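Local atomic coordinates of probable acetyltransferase (Thermus thermophilus, PDB entry 3EXN), a protein that binds acetyl coenzyme A and, as a member of the GNAT family, probably transfers the acetyl group to an acceptor substrate. Residues P23-V28 with E47-D52; Q54-D59 with Y76-L81; Q108-F113 with Q139-R144. All coordinates share one frame; numbering follows the deposited sequence.

Overall arrangement
The contacts lie about the central mixed sheet, contacts 1 and 2 on one face and contact 3 on the other. Contacts 1 and 2 share helix 46-57 and have centres 13 Å apart; they touch where Leu25 CD1 meets Tyr76 CD1 at 3.5 Å. Contact 3 lies across the sheet, its centre 19 Å from that of contact 2 and 25 Å from that of contact 1. Strand 72-81 is the link: Tyr76 packs toward contact 1, while Ala79 CB reaches Phe113 CZ of contact 3 at 3.5 Å. Bound acetyl coenzyme A is about 5 Å from the Gln141 side chain, about 8 Å from that of Asp78 and about 12 Å from that of Leu25.

Contact 1 of 3, residues P23-V28 with E47-D52; sequences PLLHRV and EDVVRD
Val49 meets two successive residues of the facing helix, one with each of its methyl groups. Its CG1 touches CD2 of Leu25 at 4.1 Å, methyl against methyl, with the two side chains running at a slant to each other. The other branch, CG2, sits at the edge of the imidazole of His26, near the ring plane, 4.3 Å from CD2 of that ring. The division of labour follows from the first torsion of the valine: CG1 stands anti to the backbone N (chi1 171°) and CG2 anti to the carbonyl carbon, which spreads the methyls over both neighbours. Leu25, its CG likewise anti to N (chi1 -180°), carries CD2 to the valine and CD1 to the sheet. No hydrogen bond joins the segments, and the contact is apolar and fairly small, even though the CA atoms of His26 and Val49 come within 6.5 Å.

Further partners fix these groups from other sides. Phe29 and Pro44 also pack on Val49, and the ring of His26 meets that of His30. Leu25 reaches from its helix to Leu66 and Tyr76 of the sheet, so its isobutyl group lies where two helices and two strands come together. Farther out, Val50 rests on Ala22, while Arg27 of helix 22-30 forms a salt bridge with Glu72.

Helices 22-30 and 46-57 belong to the helical connection, with helix 33-38 between them, that joins the first strand of the chain, 13-16, to strand 62-69. Such a helical excursion between the first two strands is characteristic of the GNAT fold.

Contact 2 of 3, residues Q54-D59 with Y76-L81; sequences QTLEVD and YLDAKL
Lys80 and Asp59 form a salt bridge across the contact, with NZ donating a hydrogen bond of 2.8 Å to the syn lone pair of OD2. It ties the turn that follows helix 46-57 to strand 72-81 of the GNAT sheet. The lysine chain bends at its second and fourth torsions (chi2 58°, chi4 -82°), and it crosses the aspartate at about a right angle. The other carboxylate oxygen, Asp59 OD1, accepts a hydrogen bond from the backbone N of Arg61, so the carboxylate is held at both oxygens. With an alanine in place of Asp59, the Lys80 ammonium would probably lose its mate in this contact and the backbone N of Arg61 its carboxylate acceptor, leaving the turn less firmly tied to the strand.

Deeper in, Tyr76 OH donates a 2.8 Å bond to Asp78 OD2, approaching from 52° out of the carboxylate plane. The same oxygen forms a salt bridge with Arg62, so two partners grip it. Leu56, on the last helical turn, closes over the pair; Ala64 and Val17 also line its side chain. Its CD2 meets the phenol and the acid together, 3.5 Å from Tyr76 OH and 4.0 Å from Asp78 OD2.

Contact 3 of 3, residues Q108-F113 with Q139-R144; sequences QALERF and QAQGFR
Leu110 and Gln141 mark the closest approach of the two backbones, their CA atoms 8.9 Å apart. The first lies within helix 105-115; the second follows the end of helix 132-140, where the chain closes in a Schellman motif. Gly142, with phi 101°, turns the chain out of the helix while its N bonds back to Gln139 O at 2.9 Å. Any side chain at this position would run into the carbonyl O of Gln141, which accounts for the glycine.

The turn sets Gln141 and Phe143 side by side against one methyl of Leu110. CD2 of Leu110 lies 3.8 Å from CE2 of Phe143, the leucine and the ring meeting from opposite directions, and 4.1 Å from CG of Gln141. With CG anti to the carbonyl carbon (chi1 -70°), the Phe143 ring is directed at helix 105-115, where CE2 meets the leucine.

Beside this apolar patch two arginines take up the polar groups. Arg158 NH1 makes a salt bridge with Glu111 OE2 and a hydrogen bond with the carbonyl O of Gln141, bridging the segments. Gln141 OE1 accepts a bond from Arg107, a residue of the acetyl-CoA site, which is consistent with a second-shell role for Gln141 beside that site.

Outward from the contact, Phe143 packs on Tyr156 of strand 153-159 and meets Phe138 edge-to-face, while Phe113 carries helix 105-115 onto strands 62-69 and 72-81.

Contact 1 of 3, residues P23-V28 with E47-D52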
loop_
_atom_site.group_PDB
_atom_site.type_symbol
_atom_site.label_atom_id
_atom_site.label_comp_id
_atom_site.label_asym_id
_atom_site.label_seq_id
_atom_site.Cartn_x
_atom_site.Cartn_y
_atom_site.Cartn_z
ATOM N N PRO A 23 -3.168 13.007 -10.806
ATOM C CA PRO A 23 -3.099 14.206 -9.967
ATOM C C PRO A 23 -3.490 13.996 -8.483
ATOM O O PRO A 23 -2.871 14.601 -7.598
ATOM C CB PRO A 23 -4.061 15.160 -10.670
ATOM C CG PRO A 23 -4.089 14.676 -12.098
ATOM C CD PRO A 23 -4.020 13.199 -11.989
ATOM N N LEU A 24 -4.479 13.141 -8.233
ATOM C CA LEU A 24 -4.935 12.840 -6.865
ATOM C C LEU A 24 -3.893 11.989 -6.139
ATOM O O LEU A 24 -3.614 12.202 -4.955
ATOM C CB LEU A 24 -6.266 12.087 -6.887
ATOM C CG LEU A 24 -7.485 12.754 -7.490
ATOM C CD1 LEU A 24 -8.710 11.850 -7.258
ATOM C CD2 LEU A 24 -7.742 14.125 -6.864
ATOM N N LEU A 25 -3.333 11.006 -6.823
ATOM C CA LEU A 25 -2.322 10.169 -6.170
ATOM C C LEU A 25 -1.053 10.974 -5.915
ATOM O O LEU A 25 -0.404 10.858 -4.842
ATOM C CB LEU A 25 -2.021 8.934 -7.012
ATOM C CG LEU A 25 -0.970 7.997 -6.403
ATOM C CD1 LEU A 25 -1.401 7.546 -4.974
ATOM C CD2 LEU A 25 -0.762 6.761 -7.291
ATOM N N HIS A 26 -0.728 11.853 -6.864
ATOM C CA HIS A 26 0.398 12.784 -6.666
ATOM C C HIS A 26 0.240 13.618 -5.422
ATOM O O HIS A 26 1.203 13.775 -4.659
ATOM C CB HIS A 26 0.601 13.634 -7.908
ATOM C CG HIS A 26 1.761 14.571 -7.851
ATOM N ND1 HIS A 26 1.599 15.932 -7.708
ATOM C CD2 HIS A 26 3.093 14.363 -7.990
ATOM C CE1 HIS A 26 2.783 16.524 -7.760
ATOM N NE2 HIS A 26 3.704 15.599 -7.963
ATOM N N ARG A 27 -0.951 14.164 -5.206
ATOM C CA ARG A 27 -1.225 14.960 -4.013
ATOM C C ARG A 27 -1.111 14.107 -2.745
ATOM O O ARG A 27 -0.555 14.565 -1.771
ATOM C CB ARG A 27 -2.622 15.614 -4.101
ATOM C CG ARG A 27 -3.031 16.349 -2.843
ATOM C CD ARG A 27 -4.325 17.189 -3.020
ATOM N NE ARG A 27 -4.619 17.950 -1.794
ATOM C CZ ARG A 27 -5.604 17.691 -0.926
ATOM N NH1 ARG A 27 -6.477 16.686 -1.134
ATOM N NH2 ARG A 27 -5.749 18.476 0.154
ATOM N N VAL A 28 -1.615 12.857 -2.746
ATOM C CA VAL A 28 -1.476 11.990 -1.565
ATOM C C VAL A 28 -0.000 11.814 -1.209
ATOM O O VAL A 28 0.382 11.895 -0.025
ATOM C CB VAL A 28 -2.141 10.590 -1.785
ATOM C CG1 VAL A 28 -1.744 9.560 -0.693
ATOM C CG2 VAL A 28 -3.674 10.731 -1.832
ATOM N N GLU A 47 4.956 13.331 -13.607
ATOM C CA GLU A 47 5.333 12.492 -14.750
ATOM C C GLU A 47 5.683 11.078 -14.317
ATOM O O GLU A 47 5.237 10.127 -14.958
ATOM C CB GLU A 47 6.503 13.118 -15.506
ATOM C CG GLU A 47 6.238 14.564 -15.945
ATOM C CD GLU A 47 6.747 15.657 -14.958
ATOM O OE1 GLU A 47 6.072 15.904 -13.916
ATOM O OE2 GLU A 47 7.809 16.312 -15.254
ATOM N N ASP A 48 6.440 10.955 -13.212
ATOM C CA ASP A 48 6.727 9.650 -12.575
ATOM C C ASP A 48 5.418 8.889 -12.218
ATOM O O ASP A 48 5.294 7.681 -12.450
ATOM C CB ASP A 48 7.490 9.820 -11.211
ATOM C CG ASP A 48 8.968 10.328 -11.319
ATOM O OD1 ASP A 48 9.648 10.215 -12.361
ATOM O OD2 ASP A 48 9.480 10.803 -10.248
ATOM N N VAL A 49 4.466 9.586 -11.597
ATOM C CA VAL A 49 3.191 8.916 -11.112
ATOM C C VAL A 49 2.384 8.402 -12.329
ATOM O O VAL A 49 1.891 7.238 -12.381
ATOM C CB VAL A 49 2.368 9.871 -10.273
ATOM C CG1 VAL A 49 0.991 9.238 -9.983
ATOM C CG2 VAL A 49 3.124 10.210 -8.924
ATOM N N VAL A 50 2.322 9.235 -13.369
ATOM C CA VAL A 50 1.661 8.812 -14.611
ATOM C C VAL A 50 2.303 7.549 -15.160
ATOM O O VAL A 50 1.600 6.578 -15.442
ATOM C CB VAL A 50 1.666 9.937 -15.660
ATOM C CG1 VAL A 50 1.228 9.395 -17.071
ATOM C CG2 VAL A 50 0.778 11.107 -15.145
ATOM N N ARG A 51 3.628 7.554 -15.301
ATOM C CA ARG A 51 4.335 6.395 -15.824
ATOM C C ARG A 51 4.033 5.128 -14.985
ATOM O O ARG A 51 3.753 4.059 -15.521
ATOM C CB ARG A 51 5.821 6.711 -15.878
ATOM C CG ARG A 51 6.700 5.640 -16.389
ATOM C CD ARG A 51 8.112 6.168 -16.499
ATOM N NE ARG A 51 8.167 7.392 -17.315
ATOM C CZ ARG A 51 8.529 8.618 -16.905
ATOM N NH1 ARG A 51 8.916 8.861 -15.647
ATOM N NH2 ARG A 51 8.519 9.623 -17.785
ATOM N N ASP A 52 4.076 5.258 -13.670
ATOM C CA ASP A 52 3.826 4.141 -12.785
ATOM C C ASP A 52 2.387 3.608 -12.912
ATOM O O ASP A 52 2.174 2.425 -12.878
ATOM C CB ASP A 52 4.186 4.553 -11.357
ATOM C CG ASP A 52 5.710 4.611 -11.125
ATOM O OD1 ASP A 52 6.495 4.086 -11.965
ATOM O OD2 ASP A 52 6.137 5.173 -10.105
#

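Contact 2 of 3, residues Q54-D59 with Y76-L81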
loop_
_atom_site.group_PDB
_atom_site.type_symbol
_atom_site.label_atom_id
_atom_site.label_comp_id
_atom_site.label_asym_id
_atom_site.label_seq_id
_atom_site.Cartn_x
_atom_site.Cartn_y
_atom_site.Cartn_z
ATOM N N GLN A 54 0.543 3.814 -15.651
ATOM C CA GLN A 54 0.437 3.179 -16.988
ATOM C C GLN A 54 0.951 1.743 -16.950
ATOM O O GLN A 54 0.366 0.823 -17.569
ATOM C CB GLN A 54 1.200 4.007 -18.010
ATOM C CG GLN A 54 0.572 5.349 -18.262
ATOM C CD GLN A 54 1.404 6.278 -19.141
ATOM O OE1 GLN A 54 2.639 6.180 -19.223
ATOM N NE2 GLN A 54 0.726 7.190 -19.790
ATOM N N THR A 55 2.027 1.569 -16.204
ATOM C CA THR A 55 2.625 0.273 -15.987
ATOM C C THR A 55 1.657 -0.666 -15.268
ATOM O O THR A 55 1.513 -1.812 -15.668
ATOM C CB THR A 55 3.991 0.361 -15.223
ATOM O OG1 THR A 55 4.936 1.130 -15.995
ATOM C CG2 THR A 55 4.527 -1.013 -15.026
ATOM N N LEU A 56 1.001 -0.211 -14.200
ATOM C CA LEU A 56 0.105 -1.115 -13.460
ATOM C C LEU A 56 -1.194 -1.375 -14.203
ATOM O O LEU A 56 -1.778 -2.462 -14.066
ATOM C CB LEU A 56 -0.133 -0.655 -12.014
ATOM C CG LEU A 56 -1.109 0.453 -11.619
ATOM C CD1 LEU A 56 -2.584 -0.070 -11.595
ATOM C CD2 LEU A 56 -0.735 1.046 -10.245
ATOM N N GLU A 57 -1.599 -0.412 -15.025
ATOM C CA GLU A 57 -2.811 -0.535 -15.845
ATOM C C GLU A 57 -2.838 -1.800 -16.684
ATOM O O GLU A 57 -3.907 -2.459 -16.806
ATOM C CB GLU A 57 -2.989 0.708 -16.741
ATOM C CG GLU A 57 -4.242 0.659 -17.586
ATOM C CD GLU A 57 -4.516 1.939 -18.333
ATOM O OE1 GLU A 57 -3.606 2.471 -19.020
ATOM O OE2 GLU A 57 -5.669 2.383 -18.259
ATOM N N VAL A 58 -1.692 -2.161 -17.261
ATOM C CA VAL A 58 -1.630 -3.272 -18.209
ATOM C C VAL A 58 -1.321 -4.633 -17.575
ATOM O O VAL A 58 -1.225 -5.649 -18.281
ATOM C CB VAL A 58 -0.616 -2.986 -19.345
ATOM C CG1 VAL A 58 -0.964 -1.674 -20.013
ATOM C CG2 VAL A 58 0.833 -2.957 -18.824
ATOM N N ASP A 59 -1.160 -4.660 -16.254
ATOM C CA ASP A 59 -0.946 -5.908 -15.519
ATOM C C ASP A 59 -2.265 -6.385 -14.872
ATOM O O ASP A 59 -2.746 -5.758 -13.919
ATOM C CB ASP A 59 0.150 -5.707 -14.482
ATOM C CG ASP A 59 0.487 -6.970 -13.713
ATOM O OD1 ASP A 59 -0.223 -8.022 -13.859
ATOM O OD2 ASP A 59 1.510 -6.905 -12.979
ATOM N N TYR A 76 -3.264 5.118 -0.202
ATOM C CA TYR A 76 -2.985 4.340 -1.407
ATOM C C TYR A 76 -2.586 2.935 -0.977
ATOM O O TYR A 76 -1.859 2.786 -0.002
ATOM C CB TYR A 76 -1.859 4.983 -2.199
ATOM C CG TYR A 76 -1.501 4.257 -3.460
ATOM C CD1 TYR A 76 -2.403 4.173 -4.517
ATOM C CD2 TYR A 76 -0.230 3.675 -3.621
ATOM C CE1 TYR A 76 -2.074 3.507 -5.716
ATOM C CE2 TYR A 76 0.102 3.017 -4.801
ATOM C CZ TYR A 76 -0.836 2.924 -5.851
ATOM O OH TYR A 76 -0.485 2.257 -7.022
ATOM N N LEU A 77 -3.064 1.911 -1.683
ATOM C CA LEU A 77 -2.742 0.518 -1.394
ATOM C C LEU A 77 -2.417 -0.163 -2.729
ATOM O O LEU A 77 -3.161 -0.019 -3.690
ATOM C CB LEU A 77 -3.896 -0.190 -0.657
ATOM C CG LEU A 77 -3.773 -1.679 -0.237
ATOM C CD1 LEU A 77 -4.670 -2.000 0.970
ATOM C CD2 LEU A 77 -4.074 -2.646 -1.437
ATOM N N ASP A 78 -1.289 -0.882 -2.782
ATOM C CA ASP A 78 -0.809 -1.475 -4.075
ATOM C C ASP A 78 -0.354 -2.866 -3.755
ATOM O O ASP A 78 0.513 -3.037 -2.914
ATOM C CB ASP A 78 0.343 -0.609 -4.673
ATOM C CG ASP A 78 0.658 -0.916 -6.157
ATOM O OD1 ASP A 78 0.447 -2.068 -6.649
ATOM O OD2 ASP A 78 1.144 0.007 -6.850
ATOM N N ALA A 79 -0.953 -3.844 -4.408
ATOM C CA ALA A 79 -0.605 -5.263 -4.259
ATOM C C ALA A 79 -0.518 -5.959 -5.627
ATOM O O ALA A 79 -1.026 -5.471 -6.655
ATOM C CB ALA A 79 -1.621 -5.930 -3.351
ATOM N N LYS A 80 0.155 -7.093 -5.639
ATOM C CA LYS A 80 0.303 -7.959 -6.820
ATOM C C LYS A 80 -0.142 -9.398 -6.461
ATOM O O LYS A 80 0.446 -10.046 -5.572
ATOM C CB LYS A 80 1.780 -8.009 -7.263
ATOM C CG LYS A 80 2.078 -8.876 -8.483
ATOM C CD LYS A 80 1.299 -8.442 -9.696
ATOM C CE LYS A 80 1.561 -9.347 -10.885
ATOM N NZ LYS A 80 2.828 -8.981 -11.587
ATOM N N LEU A 81 -1.162 -9.889 -7.156
ATOM C CA LEU A 81 -1.566 -11.301 -7.060
ATOM C C LEU A 81 -0.580 -12.179 -7.853
ATOM O O LEU A 81 -0.130 -11.803 -8.931
ATOM C CB LEU A 81 -2.984 -11.474 -7.613
ATOM C CG LEU A 81 -4.105 -10.586 -7.065
ATOM C CD1 LEU A 81 -5.451 -10.900 -7.784
ATOM C CD2 LEU A 81 -4.192 -10.803 -5.545
#

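Contact 3 of 3, residues Q108-F113 with Q139-R144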
loop_
_atom_site.group_PDB
_atom_site.type_symbol
_atom_site.label_atom_id
_atom_site.label_comp_id
_atom_site.label_asym_id
_atom_site.label_seq_id
_atom_site.Cartn_x
_atom_site.Cartn_y
_atom_site.Cartn_z
ATOM N N GLN A 108 -7.922 -0.777 8.761
ATOM C CA GLN A 108 -9.197 -0.927 8.058
ATOM C C GLN A 108 -8.938 -1.269 6.574
ATOM O O GLN A 108 -9.634 -2.141 6.014
ATOM C CB GLN A 108 -10.051 0.339 8.162
ATOM C CG GLN A 108 -11.496 0.099 7.652
ATOM C CD GLN A 108 -12.370 1.334 7.633
ATOM O OE1 GLN A 108 -12.164 2.313 8.388
ATOM N NE2 GLN A 108 -13.334 1.305 6.761
ATOM N N ALA A 109 -7.948 -0.586 5.969
ATOM C CA ALA A 109 -7.644 -0.753 4.524
ATOM C C ALA A 109 -7.151 -2.191 4.282
ATOM O O ALA A 109 -7.542 -2.865 3.318
ATOM C CB ALA A 109 -6.599 0.264 4.049
ATOM N N LEU A 110 -6.313 -2.660 5.196
ATOM C CA LEU A 110 -5.754 -3.998 5.089
ATOM C C LEU A 110 -6.834 -5.074 5.234
ATOM O O LEU A 110 -6.854 -6.085 4.463
ATOM C CB LEU A 110 -4.698 -4.185 6.170
ATOM C CG LEU A 110 -3.699 -5.295 6.042
ATOM C CD1 LEU A 110 -3.024 -5.255 4.656
ATOM C CD2 LEU A 110 -2.685 -5.103 7.194
ATOM N N GLU A 111 -7.748 -4.863 6.178
ATOM C CA GLU A 111 -8.781 -5.868 6.433
ATOM C C GLU A 111 -9.799 -5.850 5.280
ATOM O O GLU A 111 -10.263 -6.913 4.857
ATOM C CB GLU A 111 -9.412 -5.708 7.839
ATOM C CG GLU A 111 -8.401 -5.953 9.058
ATOM C CD GLU A 111 -7.350 -7.120 8.838
ATOM O OE1 GLU A 111 -7.682 -8.151 8.216
ATOM O OE2 GLU A 111 -6.178 -7.013 9.300
ATOM N N ARG A 112 -10.123 -4.667 4.761
ATOM C CA ARG A 112 -11.053 -4.603 3.625
ATOM C C ARG A 112 -10.440 -5.260 2.380
ATOM O O ARG A 112 -11.168 -5.942 1.602
ATOM C CB ARG A 112 -11.497 -3.186 3.315
ATOM C CG ARG A 112 -12.464 -2.657 4.355
ATOM C CD ARG A 112 -13.221 -1.456 3.913
ATOM N NE ARG A 112 -13.886 -0.870 5.063
ATOM C CZ ARG A 112 -15.015 -1.330 5.604
ATOM N NH1 ARG A 112 -15.655 -2.379 5.073
ATOM N NH2 ARG A 112 -15.525 -0.729 6.672
ATOM N N PHE A 113 -9.128 -5.088 2.195
ATOM C CA PHE A 113 -8.448 -5.670 1.018
ATOM C C PHE A 113 -8.374 -7.196 1.189
ATOM O O PHE A 113 -8.742 -7.948 0.284
ATOM C CB PHE A 113 -7.075 -5.026 0.834
ATOM C CG PHE A 113 -6.221 -5.713 -0.198
ATOM C CD1 PHE A 113 -6.637 -5.767 -1.529
ATOM C CD2 PHE A 113 -5.051 -6.356 0.169
ATOM C CE1 PHE A 113 -5.880 -6.447 -2.498
ATOM C CE2 PHE A 113 -4.260 -7.046 -0.815
ATOM C CZ PHE A 113 -4.662 -7.081 -2.102
ATOM N N GLN A 139 3.536 -6.515 12.099
ATOM C CA GLN A 139 3.565 -7.599 13.110
ATOM C C GLN A 139 2.285 -7.587 13.973
ATOM O O GLN A 139 1.690 -8.657 14.282
ATOM C CB GLN A 139 4.823 -7.511 13.976
ATOM C CG GLN A 139 6.168 -7.758 13.233
ATOM C CD GLN A 139 6.715 -9.156 13.517
ATOM O OE1 GLN A 139 5.941 -10.132 13.678
ATOM N NE2 GLN A 139 8.029 -9.272 13.601
ATOM N N ALA A 140 1.848 -6.389 14.343
ATOM C CA ALA A 140 0.647 -6.212 15.168
ATOM C C ALA A 140 -0.577 -6.737 14.471
ATOM O O ALA A 140 -1.487 -7.234 15.126
ATOM C CB ALA A 140 0.447 -4.722 15.561
ATOM N N GLN A 141 -0.577 -6.697 13.136
ATOM C CA GLN A 141 -1.723 -7.194 12.347
ATOM C C GLN A 141 -1.600 -8.672 12.006
ATOM O O GLN A 141 -2.419 -9.204 11.261
ATOM C CB GLN A 141 -1.850 -6.419 11.047
ATOM C CG GLN A 141 -1.895 -4.952 11.238
ATOM C CD GLN A 141 -2.948 -4.531 12.252
ATOM O OE1 GLN A 141 -4.092 -4.952 12.161
ATOM N NE2 GLN A 141 -2.567 -3.672 13.207
ATOM N N GLY A 142 -0.561 -9.326 12.523
ATOM C CA GLY A 142 -0.445 -10.765 12.373
ATOM C C GLY A 142 0.524 -11.240 11.295
ATOM O O GLY A 142 0.561 -12.448 11.008
ATOM N N PHE A 143 1.288 -10.319 10.707
ATOM C CA PHE A 143 2.356 -10.651 9.714
ATOM C C PHE A 143 3.648 -11.043 10.447
ATOM O O PHE A 143 4.224 -10.247 11.160
ATOM C CB PHE A 143 2.647 -9.493 8.770
ATOM C CG PHE A 143 1.535 -9.207 7.797
ATOM C CD1 PHE A 143 1.671 -9.541 6.465
ATOM C CD2 PHE A 143 0.344 -8.618 8.226
ATOM C CE1 PHE A 143 0.670 -9.290 5.567
ATOM C CE2 PHE A 143 -0.692 -8.354 7.323
ATOM C CZ PHE A 143 -0.528 -8.689 5.994
ATOM N N ARG A 144 4.106 -12.269 10.278
ATOM C CA ARG A 144 5.403 -12.666 10.862
ATOM C C ARG A 144 6.598 -12.508 9.906
ATOM O O ARG A 144 6.429 -12.560 8.656
ATOM C CB ARG A 144 5.359 -14.112 11.366
ATOM C CG ARG A 144 5.253 -15.079 10.250
ATOM C CD ARG A 144 5.642 -16.446 10.624
ATOM N NE ARG A 144 5.937 -17.214 9.409
ATOM C CZ ARG A 144 7.158 -17.513 8.935
ATOM N NH1 ARG A 144 8.277 -17.150 9.568
ATOM N NH2 ARG A 144 7.256 -18.231 7.818
#